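Local coordinates for nitrogenase molybdenum-iron protein alpha chain (Clostridium pasteurianum, PDB 4WES), which carries the iron-molybdenum cofactor and shares an iron-sulfur cluster with the beta chain in nitrogenase, which reduces dinitrogen to ammonium with electrons from reduced ferredoxin, at residues A[73-79]-A[143-147]; A[118-124]-A[152-157]; A[333-337]-A[503-508]. One frame throughout, in Å; residues are numbered along the deposited sequence. Where two conformers were deposited one is given.

Interaction 1. Residues A[73-79]-A[143-147]; sequences THGPIGC and ATCPV. With CLF (Fe(8)-S(7) cluster), chain H.
Thr144 meets His74 through a first torsion of 62°, which sets OG1 between its own backbone N and carbonyl carbon and leaves CG2 anti to the latter. The hydroxyl then gives a 2.8 Å hydrogen bond from OG1 to His74 O, tilted only 17° from the carbonyl plane. The methyl turns the other way: Thr144 CG2 lies 3.5 Å from Thr73 CG2, where the two threonines cross at about a right angle, and also touches Cys79 SG. His74 is extended, chi1 -174°, and this carries its ring to Val147, whose CG2 sits 3.7 Å from CD2 at an oblique approach.

These contacts bring together two ligand-bearing segments of the [8Fe-7S] cluster. Cys79 SG bridges FE4 and FE5, 2.3 Å from each, while Cys145 SG binds FE1 at 2.3 Å. Cys79 N lies 2.3 Å from FE5, consistent with the amide ligation known for the oxidised cluster. Pro76 places CB 3.5 Å from the sulfide S2B.

The contact forms where neighbouring parallel strands 69-74 and 138-143 give way to the turns leading into helices 77-81 and 146-149. Ile154 of helix 154-165 packs on His74, Ala143 and Val147; Tyr55 of helix 54-63 bonds Thr73 OG1, and Leu107 and Thr110 of the beta chain pack on Cys145 and Pro146.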
loop_
_atom_site.group_PDB
_atom_site.type_symbol
_atom_site.label_atom_id
_atom_site.label_comp_id
_atom_site.label_asym_id
_atom_site.label_seq_id
_atom_site.Cartn_x
_atom_site.Cartn_y
_atom_site.Cartn_z
ATOM N N THR A 73 23.551 26.809 2.967
ATOM C CA THR A 73 24.265 26.755 1.695
ATOM C C THR A 73 23.993 28.040 0.916
ATOM O O THR A 73 22.846 28.355 0.632
ATOM C CB THR A 73 23.791 25.555 0.862
ATOM O OG1 THR A 73 24.027 24.362 1.635
ATOM C CG2 THR A 73 24.466 25.504 -0.478
ATOM N N HIS A 74 25.071 28.747 0.593
ATOM C CA HIS A 74 24.941 29.947 -0.227
ATOM C C HIS A 74 25.171 29.537 -1.694
ATOM O O HIS A 74 26.309 29.351 -2.123
ATOM C CB HIS A 74 25.908 31.035 0.215
ATOM C CG HIS A 74 25.711 32.324 -0.509
ATOM N ND1 HIS A 74 24.468 32.842 -0.809
ATOM C CD2 HIS A 74 26.626 33.175 -1.018
ATOM C CE1 HIS A 74 24.640 34.000 -1.421
ATOM N NE2 HIS A 74 25.937 34.231 -1.544
ATOM N N GLY A 75 24.076 29.310 -2.418
ATOM C CA GLY A 75 24.182 28.762 -3.768
ATOM C C GLY A 75 22.799 28.561 -4.307
ATOM O O GLY A 75 21.808 28.817 -3.625
ATOM N N PRO A 76 22.715 28.117 -5.580
ATOM C CA PRO A 76 21.452 27.664 -6.127
ATOM C C PRO A 76 21.032 26.353 -5.454
ATOM O O PRO A 76 21.741 25.832 -4.579
ATOM C CB PRO A 76 21.717 27.575 -7.641
ATOM C CG PRO A 76 23.169 27.979 -7.830
ATOM C CD PRO A 76 23.819 27.785 -6.468
ATOM N N ILE A 77 19.839 25.868 -5.762
ATOM C CA ILE A 77 19.186 24.967 -4.813
ATOM C C ILE A 77 19.794 23.564 -4.708
ATOM O O ILE A 77 19.651 22.947 -3.636
ATOM C CB ILE A 77 17.667 24.856 -5.123
ATOM C CG1 ILE A 77 16.893 24.318 -3.919
ATOM C CG2 ILE A 77 17.408 24.016 -6.372
ATOM C CD1 ILE A 77 16.999 25.198 -2.678
ATOM N N GLY A 78 20.392 23.047 -5.780
ATOM C CA GLY A 78 20.834 21.678 -5.729
ATOM C C GLY A 78 21.894 21.395 -4.694
ATOM O O GLY A 78 21.831 20.387 -3.987
ATOM N N CYS A 79 22.889 22.272 -4.621
ATOM C CA CYS A 79 23.876 22.049 -3.539
ATOM C C CYS A 79 23.241 21.777 -2.197
ATOM O O CYS A 79 23.733 20.986 -1.401
ATOM C CB CYS A 79 24.828 23.232 -3.470
ATOM S SG CYS A 79 25.514 23.790 -5.040
ATOM N N ALA A 143 30.055 28.265 0.837
ATOM C CA ALA A 143 30.129 28.654 -0.557
ATOM C C ALA A 143 29.917 27.453 -1.493
ATOM O O ALA A 143 30.218 26.321 -1.158
ATOM C CB ALA A 143 31.463 29.315 -0.867
ATOM N N THR A 144 29.440 27.778 -2.679
ATOM C CA THR A 144 29.209 26.850 -3.769
ATOM C C THR A 144 29.844 27.451 -5.034
ATOM O O THR A 144 30.297 28.597 -5.018
ATOM C CB THR A 144 27.716 26.611 -3.987
ATOM O OG1 THR A 144 27.107 27.834 -4.341
ATOM C CG2 THR A 144 27.085 25.984 -2.785
ATOM N N CYS A 145 29.841 26.694 -6.142
ATOM C CA CYS A 145 30.495 27.126 -7.382
ATOM C C CYS A 145 30.425 28.616 -7.735
ATOM O O CYS A 145 31.472 29.186 -8.054
ATOM C CB CYS A 145 30.022 26.257 -8.554
ATOM S SG CYS A 145 30.717 24.589 -8.547
ATOM N N PRO A 146 29.234 29.251 -7.757
ATOM C CA PRO A 146 29.217 30.633 -8.264
ATOM C C PRO A 146 29.766 31.711 -7.324
ATOM O O PRO A 146 29.999 32.825 -7.762
ATOM C CB PRO A 146 27.754 30.907 -8.541
ATOM C CG PRO A 146 27.003 29.747 -8.081
ATOM C CD PRO A 146 27.882 28.729 -7.523
ATOM N N VAL A 147 29.894 31.413 -6.026
ATOM C CA VAL A 147 29.982 32.440 -4.989
ATOM C C VAL A 147 31.197 33.376 -5.137
ATOM O O VAL A 147 31.059 34.599 -5.170
ATOM C CB VAL A 147 29.977 31.772 -3.600
ATOM C CG1 VAL A 147 30.358 32.763 -2.506
ATOM C CG2 VAL A 147 28.631 31.170 -3.339
HETATM FE FE1 CLF H . 29.379 23.123 -7.359
HETATM FE FE2 CLF H . 28.031 21.078 -7.845
HETATM FE FE3 CLF H . 29.582 21.011 -5.559
HETATM FE FE4 CLF H . 27.368 22.561 -5.775
HETATM S S1 CLF H . 27.097 23.367 -8.006
HETATM S S2A CLF H . 30.323 21.026 -7.758
HETATM S S4A CLF H . 27.428 20.283 -5.764
HETATM S S3A CLF H . 29.438 23.280 -5.033
HETATM FE FE5 CLF H . 24.010 22.839 -6.512
HETATM FE FE6 CLF H . 24.209 24.685 -9.615
HETATM FE FE7 CLF H . 22.962 22.316 -8.990
HETATM FE FE8 CLF H . 25.618 21.917 -9.145
HETATM S S2B CLF H . 22.898 24.270 -7.780
HETATM S S3B CLF H . 24.314 22.718 -10.827
HETATM S S4B CLF H . 24.177 20.866 -7.666
#

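Interaction 2. Residues A[118-124]-A[152-157]; sequences GGVNKLK and DDILAV
Val120 and Leu123 pack on Asp152, Ile154 and Val157 where the N-terminal turns of two helices, 120-134 and 154-165, lie side by side. Both helices pack on the parallel sheet of an alpha/beta fold, whose strand 138-143 comes between them in the chain.

The polar part is a carboxylate reaching the start of the first helix. Gly119, its N-cap, donates from N to Asp152 OD1 at 2.9 Å and 163°; OD1 receives this nearly straight bond on its syn lone pair. A second, weak approach of the same N-H to Asp152 OD2 is much more bent, 122°. With no side chain on Gly119, OD2 can also come within 3.1 Å of Gly119 CA. OD2 has another partner in His74 NE2, so the buried carboxylate joins the helix start to the end of strand 69-74. The nearby helix N-terminus would probably stabilise its negative charge. Val120 CG1 lies against the carboxylate carbon, 3.6 Å from Asp152 CG.

The second helix is capped by its own Asp153: OD1 accepts from Ala156 N at 3.1 Å, the donor standing well above the carboxylate plane.

Apolar contacts complete the pairing of the helices. Val120 CB is 3.8 Å from Val157 CG2. Leu123 holds CG anti to its backbone N (177°), which sends the branch across toward the second helix, where it also touches Val141 of strand 138-143. There Leu123 CD2 touches two methyls, 3.6 Å from Ile154 CG2 and 3.9 Å from Val157 CG1.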
loop_
_atom_site.group_PDB
_atom_site.type_symbol
_atom_site.label_atom_id
_atom_site.label_comp_id
_atom_site.label_asym_id
_atom_site.label_seq_id
_atom_site.Cartn_x
_atom_site.Cartn_y
_atom_site.Cartn_z
ATOM N N GLY A 118 24.854 40.144 -7.524
ATOM C CA GLY A 118 25.460 39.757 -6.233
ATOM C C GLY A 118 24.459 39.120 -5.313
ATOM O O GLY A 118 23.270 39.452 -5.358
ATOM N N GLY A 119 24.938 38.208 -4.476
ATOM C CA GLY A 119 24.070 37.486 -3.555
ATOM C C GLY A 119 24.206 37.822 -2.106
ATOM O O GLY A 119 23.570 37.196 -1.264
ATOM N N VAL A 120 24.982 38.856 -1.801
ATOM C CA VAL A 120 25.280 39.142 -0.400
ATOM C C VAL A 120 24.109 39.672 0.395
ATOM O O VAL A 120 23.983 39.370 1.578
ATOM C CB VAL A 120 26.485 40.099 -0.250
ATOM C CG1 VAL A 120 27.775 39.419 -0.699
ATOM C CG2 VAL A 120 26.261 41.423 -0.975
ATOM N N ASN A 121 23.200 40.405 -0.234
ATOM C CA ASN A 121 22.034 40.877 0.535
ATOM C C ASN A 121 21.079 39.749 0.844
ATOM O O ASN A 121 20.550 39.693 1.947
ATOM C CB ASN A 121 21.302 41.984 -0.207
ATOM C CG ASN A 121 22.048 43.275 -0.145
ATOM O OD1 ASN A 121 21.988 44.075 -1.074
ATOM N ND2 ASN A 121 22.772 43.482 0.955
ATOM N N LYS A 122 20.910 38.793 -0.071
ATOM C CA LYS A 122 20.059 37.673 0.221
ATOM C C LYS A 122 20.669 36.805 1.314
ATOM O O LYS A 122 19.979 36.284 2.183
ATOM C CB LYS A 122 19.788 36.847 -1.038
ATOM C CG LYS A 122 18.681 35.812 -0.870
ATOM C CD LYS A 122 18.295 35.141 -2.169
ATOM C CE LYS A 122 16.996 34.380 -2.048
ATOM N NZ LYS A 122 16.730 33.616 -3.301
ATOM N N LEU A 123 21.994 36.643 1.264
ATOM C CA LEU A 123 22.676 35.878 2.289
ATOM C C LEU A 123 22.491 36.531 3.669
ATOM O O LEU A 123 22.170 35.857 4.644
ATOM C CB LEU A 123 24.159 35.721 1.982
ATOM C CG LEU A 123 24.987 35.010 3.011
ATOM C CD1 LEU A 123 24.458 33.614 3.294
ATOM C CD2 LEU A 123 26.430 34.988 2.571
ATOM N N LYS A 124 22.728 37.841 3.759
ATOM C CA LYS A 124 22.494 38.546 5.029
ATOM C C LYS A 124 21.077 38.300 5.515
ATOM O O LYS A 124 20.850 37.970 6.686
ATOM C CB LYS A 124 22.698 40.059 4.810
ATOM C CG LYS A 124 22.171 40.921 5.945
ATOM C CD LYS A 124 22.450 42.394 5.739
ATOM C CE LYS A 124 21.794 42.968 4.524
ATOM N NZ LYS A 124 20.317 43.146 4.657
ATOM N N ASP A 152 30.883 37.638 -4.198
ATOM C CA ASP A 152 30.313 37.647 -2.865
ATOM C C ASP A 152 31.389 37.344 -1.823
ATOM O O ASP A 152 32.006 36.314 -1.850
ATOM C CB ASP A 152 29.210 36.593 -2.738
ATOM C CG ASP A 152 27.874 36.992 -3.357
ATOM O OD1 ASP A 152 27.773 38.024 -4.066
ATOM O OD2 ASP A 152 26.901 36.237 -3.135
ATOM N N ASP A 153 31.550 38.232 -0.846
ATOM C CA ASP A 153 32.483 38.064 0.267
ATOM C C ASP A 153 31.706 37.535 1.473
ATOM O O ASP A 153 31.203 38.305 2.327
ATOM C CB ASP A 153 33.217 39.353 0.576
ATOM C CG ASP A 153 34.247 39.201 1.695
ATOM O OD1 ASP A 153 34.259 38.165 2.365
ATOM O OD2 ASP A 153 35.070 40.126 1.900
ATOM N N ILE A 154 31.612 36.223 1.565
ATOM C CA ILE A 154 30.803 35.626 2.612
ATOM C C ILE A 154 31.448 35.776 3.980
ATOM O O ILE A 154 30.763 35.782 5.011
ATOM C CB ILE A 154 30.432 34.155 2.325
ATOM C CG1 ILE A 154 31.669 33.243 2.272
ATOM C CG2 ILE A 154 29.607 34.071 1.056
ATOM C CD1 ILE A 154 31.349 31.746 2.310
ATOM N N LEU A 155 32.770 35.898 4.019
ATOM C CA LEU A 155 33.452 36.117 5.297
ATOM C C LEU A 155 32.963 37.440 5.918
ATOM O O LEU A 155 32.657 37.503 7.123
ATOM C CB LEU A 155 34.980 36.153 5.109
ATOM C CG LEU A 155 35.889 36.171 6.315
ATOM C CD1 LEU A 155 35.943 34.849 7.015
ATOM C CD2 LEU A 155 37.309 36.550 5.921
ATOM N N ALA A 156 32.927 38.488 5.115
ATOM C CA ALA A 156 32.490 39.792 5.587
ATOM C C ALA A 156 31.007 39.813 5.956
ATOM O O ALA A 156 30.617 40.391 6.984
ATOM C CB ALA A 156 32.827 40.837 4.552
ATOM N N VAL A 157 30.167 39.168 5.138
ATOM C CA VAL A 157 28.758 39.067 5.465
ATOM C C VAL A 157 28.550 38.386 6.809
ATOM O O VAL A 157 27.772 38.836 7.658
ATOM C CB VAL A 157 27.943 38.353 4.369
ATOM C CG1 VAL A 157 26.507 38.169 4.794
ATOM C CG2 VAL A 157 28.016 39.130 3.080
#

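Interaction 3. Residues A[333-337]-A[503-508]; sequences KLQGK and LVNGIY
Tyr508 turns the edge of its ring toward Lys333, with the lysine carbonyl oxygen near the ring plane. The phenol completes the approach: OH donates to Lys333 O at 2.6 Å, in the carbonyl plane and on a lone pair, with a C=O...donor angle of 133°. A carbonyl of the last helical turn of 306-334 thus gains a side-chain donor. In one of two conformers of the lysine NZ stands over the Tyr508 ring, 5.6 Å from its centroid, too far and too uncertain to count for much.

Leu334 crosses three side chains obliquely. Its CD1 reaches Leu503 CD2 at 3.7 Å, CD2 meets Ile507 CG1 at 3.9 Å, and CG faces Val504 CG2. Lys337 instead runs alongside Ile507 in the opposite direction, its CE 3.9 Å from Ile507 CG2. A water accepts from Lys337 NZ at 2.8 Å and donates weakly to Tyr508 OH.

The contact joins the C-terminal ends of helices 306-334 and 492-507. A type II turn from Leu334 to Lys337 leads from the former into strand 338-343, and Met460 of the adjacent strand 460-462 packs on Lys337, Leu503 and Ile507.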
loop_
_atom_site.group_PDB
_atom_site.type_symbol
_atom_site.label_atom_id
_atom_site.label_comp_id
_atom_site.label_asym_id
_atom_site.label_seq_id
_atom_site.Cartn_x
_atom_site.Cartn_y
_atom_site.Cartn_z
ATOM N N LYS A 333 29.875 -19.060 6.818
ATOM C CA LYS A 333 29.115 -18.739 5.627
ATOM C C LYS A 333 29.891 -17.986 4.561
ATOM O O LYS A 333 29.498 -17.986 3.375
ATOM C CB LYS A 333 27.867 -17.950 6.017
ATOM C CG LYS A 333 26.863 -18.750 6.829
ATOM C CD LYS A 333 26.285 -19.928 6.063
ATOM C CE LYS A 333 25.119 -20.549 6.816
ATOM N NZ LYS A 333 24.411 -21.603 6.028
ATOM N N LEU A 334 30.986 -17.314 4.956
ATOM C CA LEU A 334 31.690 -16.420 4.045
ATOM C C LEU A 334 33.113 -16.827 3.741
ATOM O O LEU A 334 33.693 -16.311 2.783
ATOM C CB LEU A 334 31.677 -14.983 4.575
ATOM C CG LEU A 334 30.300 -14.388 4.778
ATOM C CD1 LEU A 334 30.454 -13.086 5.564
ATOM C CD2 LEU A 334 29.590 -14.180 3.456
ATOM N N GLN A 335 33.692 -17.743 4.507
ATOM C CA GLN A 335 35.095 -17.990 4.313
ATOM C C GLN A 335 35.370 -18.523 2.908
ATOM O O GLN A 335 34.598 -19.304 2.342
ATOM C CB GLN A 335 35.713 -18.872 5.387
ATOM C CG GLN A 335 35.193 -20.252 5.393
ATOM C CD GLN A 335 35.723 -21.037 6.599
ATOM O OE1 GLN A 335 36.779 -20.716 7.162
ATOM N NE2 GLN A 335 34.991 -22.050 7.000
ATOM N N GLY A 336 36.505 -18.102 2.371
ATOM C CA GLY A 336 36.906 -18.512 1.026
ATOM C C GLY A 336 36.406 -17.657 -0.080
ATOM O O GLY A 336 36.739 -17.911 -1.246
ATOM N N LYS A 337 35.607 -16.654 0.229
ATOM C CA LYS A 337 35.128 -15.737 -0.787
ATOM C C LYS A 337 36.091 -14.577 -0.954
ATOM O O LYS A 337 36.965 -14.340 -0.111
ATOM C CB LYS A 337 33.742 -15.259 -0.399
ATOM C CG LYS A 337 32.765 -16.406 -0.372
ATOM C CD LYS A 337 31.391 -16.013 0.015
ATOM C CE LYS A 337 30.498 -17.189 0.219
ATOM N NZ LYS A 337 30.248 -17.874 -1.070
ATOM N N LEU A 503 25.637 -9.050 5.277
ATOM C CA LEU A 503 26.515 -9.571 4.255
ATOM C C LEU A 503 26.132 -10.995 3.873
ATOM O O LEU A 503 25.998 -11.325 2.675
ATOM C CB LEU A 503 27.961 -9.462 4.681
ATOM C CG LEU A 503 28.988 -9.876 3.606
ATOM C CD1 LEU A 503 28.759 -9.159 2.304
ATOM C CD2 LEU A 503 30.382 -9.621 4.154
ATOM N N VAL A 504 25.937 -11.842 4.870
ATOM C CA VAL A 504 25.461 -13.214 4.611
ATOM C C VAL A 504 24.128 -13.159 3.890
ATOM O O VAL A 504 23.911 -13.860 2.882
ATOM C CB VAL A 504 25.342 -14.002 5.945
ATOM C CG1 VAL A 504 24.644 -15.338 5.690
ATOM C CG2 VAL A 504 26.690 -14.193 6.552
ATOM N N ASN A 505 23.197 -12.320 4.352
ATOM C CA ASN A 505 21.904 -12.235 3.695
ATOM C C ASN A 505 22.055 -11.856 2.211
ATOM O O ASN A 505 21.300 -12.325 1.350
ATOM C CB ASN A 505 21.000 -11.231 4.412
ATOM C CG ASN A 505 20.448 -11.743 5.715
ATOM O OD1 ASN A 505 20.667 -12.891 6.065
ATOM N ND2 ASN A 505 19.701 -10.890 6.422
ATOM N N GLY A 506 22.989 -10.945 1.914
ATOM C CA GLY A 506 23.224 -10.558 0.537
ATOM C C GLY A 506 23.745 -11.690 -0.323
ATOM O O GLY A 506 23.242 -11.932 -1.430
ATOM N N ILE A 507 24.753 -12.409 0.173
ATOM C CA ILE A 507 25.367 -13.457 -0.602
ATOM C C ILE A 507 24.381 -14.570 -0.905
ATOM O O ILE A 507 24.402 -15.116 -2.006
ATOM C CB ILE A 507 26.598 -14.029 0.147
ATOM C CG1 ILE A 507 27.759 -13.032 0.193
ATOM C CG2 ILE A 507 27.062 -15.363 -0.430
ATOM C CD1 ILE A 507 28.449 -12.741 -1.128
ATOM N N TYR A 508 23.539 -14.896 0.058
ATOM C CA TYR A 508 22.646 -16.064 -0.021
ATOM C C TYR A 508 21.239 -15.725 -0.508
ATOM O O TYR A 508 20.358 -16.591 -0.514
ATOM C CB TYR A 508 22.665 -16.822 1.323
ATOM C CG TYR A 508 23.993 -17.495 1.539
ATOM C CD1 TYR A 508 24.220 -18.766 1.099
ATOM C CD2 TYR A 508 25.029 -16.868 2.194
ATOM C CE1 TYR A 508 25.428 -19.392 1.282
ATOM C CE2 TYR A 508 26.248 -17.466 2.355
ATOM C CZ TYR A 508 26.458 -18.741 1.903
ATOM O OH TYR A 508 27.672 -19.376 2.070
HETATM O O HOH W 1 26.231 -22.228 3.411
HETATM O O HOH W 2 28.139 -19.714 -0.926
#

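Interactions 1 and 2 are neighbours, with centres about 12 Å apart, and their segments alternate along the chain: 73-79, 118-124, 143-147, 152-157. Interaction 1 lies at the ends of parallel strands 69-74 and 138-143, and interaction 2 joins two helices that pack against them. Because Asp152 OD2 is hydrogen-bonded to His74 NE2, interaction 2 can be read as a second shell behind the segments that hold the [8Fe-7S] cluster at the beta-chain interface. Interaction 3 comes later in sequence, its centre about 43 Å from that of interaction 1 and 53 Å from that of interaction 2. It ties helices beside the five-stranded mixed sheet, away from the annotated sites.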